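Local atomic coordinates of protein-arginine-phosphatase (Geobacillus stearothermophilus, PDB entry 4PIC), a protein that removes phosphate from phosphoarginine residues in proteins, probably countering the arginine kinase McsB, and has almost no activity on phosphotyrosine peptides. Residues A[47-57]-A[123-134]. Numbering follows the deposited sequence.
Sequences SVHAKMVLKEK and IEVYRAARDELE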
loop_
_atom_site.group_PDB
_atom_site.type_symbol
_atom_site.label_atom_id
_atom_site.label_comp_id
_atom_site.label_asym_id
_atom_site.label_seq_id
_atom_site.Cartn_x
_atom_site.Cartn_y
_atom_site.Cartn_z
ATOM N N SER A 47 2.865 3.420 17.826
ATOM C CA SER A 47 2.491 2.255 18.620
ATOM C C SER A 47 3.202 2.263 19.971
ATOM O O SER A 47 4.226 2.928 20.155
ATOM C CB SER A 47 2.779 0.953 17.883
ATOM O OG SER A 47 4.166 0.732 17.773
ATOM N N VAL A 48 2.643 1.541 20.934
ATOM C CA VAL A 48 3.166 1.621 22.289
ATOM C C VAL A 48 4.616 1.160 22.390
ATOM O O VAL A 48 5.410 1.773 23.101
ATOM C CB VAL A 48 2.252 0.879 23.316
ATOM C CG1 VAL A 48 2.211 -0.626 23.045
ATOM C CG2 VAL A 48 2.715 1.160 24.720
ATOM N N HIS A 49 4.987 0.110 21.663
ATOM C CA HIS A 49 6.366 -0.363 21.726
ATOM C C HIS A 49 7.316 0.635 21.074
ATOM O O HIS A 49 8.446 0.787 21.532
ATOM C CB HIS A 49 6.534 -1.739 21.080
ATOM C CG HIS A 49 6.060 -2.877 21.933
ATOM N ND1 HIS A 49 5.803 -4.128 21.416
ATOM C CD2 HIS A 49 5.819 -2.959 23.263
ATOM C CE1 HIS A 49 5.411 -4.931 22.389
ATOM N NE2 HIS A 49 5.407 -4.248 23.518
ATOM N N ALA A 50 6.861 1.312 20.016
ATOM C CA ALA A 50 7.684 2.351 19.386
ATOM C C ALA A 50 7.904 3.463 20.405
ATOM O O ALA A 50 9.031 3.947 20.589
ATOM C CB ALA A 50 7.021 2.895 18.127
ATOM N N LYS A 51 6.840 3.876 21.082
ATOM C CA LYS A 51 6.985 4.901 22.109
ATOM C C LYS A 51 7.921 4.457 23.216
ATOM O O LYS A 51 8.747 5.233 23.684
ATOM C CB LYS A 51 5.636 5.262 22.717
ATOM C CG LYS A 51 4.718 6.050 21.806
ATOM C CD LYS A 51 3.590 6.606 22.655
ATOM C CE LYS A 51 2.505 7.244 21.834
ATOM N NZ LYS A 51 1.469 7.827 22.741
HETATM N N MSE A 52 7.815 3.207 23.630
HETATM C CA MSE A 52 8.659 2.712 24.705
HETATM C C MSE A 52 10.131 2.697 24.342
HETATM O O MSE A 52 10.959 3.176 25.110
HETATM C CB MSE A 52 8.221 1.318 25.129
HETATM C CG MSE A 52 7.003 1.315 26.029
HETATM SE SE MSE A 52 6.289 -0.474 26.268
HETATM C CE MSE A 52 4.922 -0.079 27.567
ATOM N N VAL A 53 10.478 2.158 23.181
ATOM C CA VAL A 53 11.893 2.103 22.825
ATOM C C VAL A 53 12.463 3.492 22.522
ATOM O O VAL A 53 13.649 3.758 22.777
ATOM C CB VAL A 53 12.211 1.078 21.711
ATOM C CG1 VAL A 53 11.679 -0.303 22.107
ATOM C CG2 VAL A 53 11.599 1.514 20.404
ATOM N N LEU A 54 11.620 4.407 22.045
ATOM C CA LEU A 54 12.061 5.798 21.924
ATOM C C LEU A 54 12.298 6.408 23.304
ATOM O O LEU A 54 13.284 7.115 23.510
ATOM C CB LEU A 54 11.082 6.647 21.109
ATOM C CG LEU A 54 11.058 6.318 19.612
ATOM C CD1 LEU A 54 9.908 7.048 18.944
ATOM C CD2 LEU A 54 12.392 6.673 18.935
ATOM N N LYS A 55 11.417 6.118 24.249
ATOM C CA LYS A 55 11.565 6.624 25.614
ATOM C C LYS A 55 12.896 6.174 26.227
ATOM O O LYS A 55 13.528 6.928 26.980
ATOM C CB LYS A 55 10.387 6.156 26.481
ATOM C CG LYS A 55 10.309 6.819 27.852
ATOM C CD LYS A 55 9.246 6.149 28.717
ATOM C CE LYS A 55 8.878 7.015 29.915
ATOM N NZ LYS A 55 8.016 8.170 29.521
ATOM N N GLU A 56 13.342 4.967 25.886
ATOM C CA GLU A 56 14.600 4.438 26.416
ATOM C C GLU A 56 15.792 5.290 25.991
ATOM O O GLU A 56 16.836 5.307 26.655
ATOM C CB GLU A 56 14.827 3.000 25.949
ATOM C CG GLU A 56 13.789 2.023 26.442
ATOM C CD GLU A 56 13.907 0.649 25.806
ATOM O OE1 GLU A 56 14.857 0.409 25.025
ATOM O OE2 GLU A 56 13.044 -0.200 26.105
ATOM N N LYS A 57 15.651 5.972 24.863
ATOM C CA LYS A 57 16.701 6.855 24.370
ATOM C C LYS A 57 16.407 8.333 24.628
ATOM O O LYS A 57 17.037 9.212 24.027
ATOM C CB LYS A 57 16.942 6.596 22.883
ATOM C CG LYS A 57 17.482 5.197 22.598
ATOM C CD LYS A 57 18.657 4.881 23.528
ATOM C CE LYS A 57 19.323 3.552 23.194
ATOM N NZ LYS A 57 20.149 3.648 21.961
ATOM N N ILE A 123 8.636 -6.199 22.084
ATOM C CA ILE A 123 9.399 -4.969 22.189
ATOM C C ILE A 123 10.831 -5.169 21.708
ATOM O O ILE A 123 11.462 -4.234 21.219
ATOM C CB ILE A 123 9.351 -4.397 23.623
ATOM C CG1 ILE A 123 9.831 -2.944 23.635
ATOM C CG2 ILE A 123 10.167 -5.257 24.584
ATOM C CD1 ILE A 123 9.662 -2.259 24.981
ATOM N N GLU A 124 11.340 -6.391 21.815
ATOM C CA GLU A 124 12.712 -6.668 21.410
ATOM C C GLU A 124 12.949 -6.400 19.930
ATOM O O GLU A 124 14.028 -5.955 19.541
ATOM C CB GLU A 124 13.107 -8.110 21.750
ATOM C CG GLU A 124 13.306 -8.380 23.239
ATOM C CD GLU A 124 12.006 -8.577 23.987
ATOM O OE1 GLU A 124 10.982 -8.867 23.336
ATOM O OE2 GLU A 124 12.013 -8.445 25.230
ATOM N N VAL A 125 11.943 -6.655 19.103
ATOM C CA VAL A 125 12.092 -6.402 17.675
ATOM C C VAL A 125 11.969 -4.908 17.372
ATOM O O VAL A 125 12.639 -4.400 16.478
ATOM C CB VAL A 125 11.109 -7.226 16.829
ATOM C CG1 VAL A 125 11.491 -7.145 15.356
ATOM C CG2 VAL A 125 11.131 -8.676 17.293
ATOM N N TYR A 126 11.122 -4.204 18.117
ATOM C CA TYR A 126 11.096 -2.744 18.029
ATOM C C TYR A 126 12.443 -2.150 18.400
ATOM O O TYR A 126 12.908 -1.191 17.775
ATOM C CB TYR A 126 10.021 -2.161 18.941
ATOM C CG TYR A 126 8.637 -2.216 18.324
ATOM C CD1 TYR A 126 7.855 -3.364 18.419
ATOM C CD2 TYR A 126 8.106 -1.115 17.660
ATOM C CE1 TYR A 126 6.592 -3.413 17.850
ATOM C CE2 TYR A 126 6.845 -1.156 17.089
ATOM C CZ TYR A 126 6.094 -2.310 17.195
ATOM O OH TYR A 126 4.833 -2.378 16.636
ATOM N N ARG A 127 13.080 -2.717 19.419
ATOM C CA ARG A 127 14.380 -2.220 19.849
ATOM C C ARG A 127 15.423 -2.491 18.772
ATOM O O ARG A 127 16.259 -1.647 18.493
ATOM C CB ARG A 127 14.789 -2.850 21.188
ATOM C CG ARG A 127 15.909 -2.113 21.897
ATOM C CD ARG A 127 16.154 -2.672 23.296
ATOM N NE ARG A 127 15.054 -2.372 24.205
ATOM C CZ ARG A 127 14.316 -3.291 24.819
ATOM N NH1 ARG A 127 14.560 -4.580 24.623
ATOM N NH2 ARG A 127 13.337 -2.923 25.632
ATOM N N ALA A 128 15.363 -3.661 18.149
ATOM C CA ALA A 128 16.287 -4.006 17.076
ATOM C C ALA A 128 16.151 -3.018 15.916
ATOM O O ALA A 128 17.165 -2.539 15.364
ATOM C CB ALA A 128 16.019 -5.421 16.594
ATOM N N ALA A 129 14.903 -2.712 15.559
ATOM C CA ALA A 129 14.625 -1.747 14.495
ATOM C C ALA A 129 15.143 -0.362 14.878
ATOM O O ALA A 129 15.777 0.322 14.072
ATOM C CB ALA A 129 13.134 -1.690 14.201
ATOM N N ARG A 130 14.880 0.049 16.115
ATOM C CA ARG A 130 15.371 1.331 16.597
ATOM C C ARG A 130 16.891 1.418 16.490
ATOM O O ARG A 130 17.434 2.443 16.093
ATOM C CB ARG A 130 14.940 1.580 18.045
ATOM C CG ARG A 130 15.327 2.971 18.541
ATOM C CD ARG A 130 15.424 2.992 20.058
ATOM N NE ARG A 130 16.538 2.158 20.501
ATOM C CZ ARG A 130 16.631 1.592 21.701
ATOM N NH1 ARG A 130 15.675 1.760 22.611
ATOM N NH2 ARG A 130 17.687 0.847 21.989
ATOM N N ASP A 131 17.584 0.343 16.854
ATOM C CA ASP A 131 19.037 0.342 16.862
ATOM C C ASP A 131 19.581 0.453 15.445
ATOM O O ASP A 131 20.543 1.180 15.202
ATOM C CB ASP A 131 19.567 -0.918 17.549
ATOM C CG ASP A 131 19.335 -0.909 19.051
ATOM O OD1 ASP A 131 19.167 0.189 19.625
ATOM O OD2 ASP A 131 19.335 -2.003 19.657
ATOM N N GLU A 132 18.950 -0.251 14.513
ATOM C CA GLU A 132 19.320 -0.147 13.102
ATOM C C GLU A 132 19.132 1.286 12.638
ATOM O O GLU A 132 20.004 1.863 11.986
ATOM C CB GLU A 132 18.469 -1.072 12.224
ATOM C CG GLU A 132 18.760 -2.570 12.360
ATOM C CD GLU A 132 17.762 -3.426 11.600
ATOM O OE1 GLU A 132 16.767 -2.868 11.088
ATOM O OE2 GLU A 132 17.959 -4.661 11.525
ATOM N N LEU A 133 17.983 1.858 12.982
ATOM C CA LEU A 133 17.664 3.223 12.586
ATOM C C LEU A 133 18.611 4.235 13.207
ATOM O O LEU A 133 19.006 5.192 12.552
ATOM C CB LEU A 133 16.229 3.567 12.970
ATOM C CG LEU A 133 15.145 2.908 12.137
ATOM C CD1 LEU A 133 13.788 3.109 12.803
ATOM C CD2 LEU A 133 15.165 3.503 10.737
ATOM N N GLU A 134 18.984 4.039 14.464
ATOM C CA GLU A 134 19.890 4.981 15.110
ATOM C C GLU A 134 21.216 5.045 14.350
ATOM O O GLU A 134 21.747 6.131 14.073
ATOM C CB GLU A 134 20.131 4.634 16.584
ATOM C CG GLU A 134 21.132 5.561 17.248
ATOM C CD GLU A 134 20.888 5.771 18.730
ATOM O OE1 GLU A 134 20.509 4.808 19.433
ATOM O OE2 GLU A 134 21.090 6.916 19.193
HETATM O O HOH W 1 17.621 0.296 24.825
HETATM O O HOH W 2 21.539 1.861 19.884
#
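Glu-56 is gripped by two arginines of helix 123-150. Arg-127 takes Glu-56 side-on: NE bonds OE1 at 2.9 Å and NH2 bonds OE2 at 2.8 Å, both on syn lone pairs, with the two flat groups nearly coplanar. Arg-130 NH1 reaches the same OE1 from above the carboxylate plane. Arg-130 NH1 also donates to Val-53 O at 2.9 Å, so one nitrogen serves a side chain and a backbone carbonyl. CG of Arg-130 lies opposite the backbone N (chi1 -175°), and a bend at chi3 turns the guanidinium toward Lys-57, whose CE rests against one face near its rim. Arg-130 NH2 donates to Asp-131 OD1 at 2.9 Å, and water 1 links Arg-130 NH2 to Glu-56 OE1. Lys-57 NZ forms a salt bridge with Glu-134 OE1, though the hydrogen bond within it is weak.

Next to the charges, Val-53 sits as a knob among Ile-123, Tyr-126, Arg-127 and Arg-130. Segments 48-56 and 123-134 cross at -56°. At the other end, His-49 CB lies over the face of the Tyr-126 ring, 3.5 Å from its centroid, a CH-pi contact. The His-49 ring points its edge to that ring, offset edge-to-face, planes at 71°. Ile-123 CB packs on a face of the imidazole. Tyr-126 also touches Cys-14 of the probable substrate-binding loop.

A leucine in place of Arg-130 would probably cost Val-53 O and Asp-131 OD1 their guanidinium partner and leave Arg-127 as the one arginine on Glu-56. Two guanidinium groups on one carboxylate probably favour its ionised form.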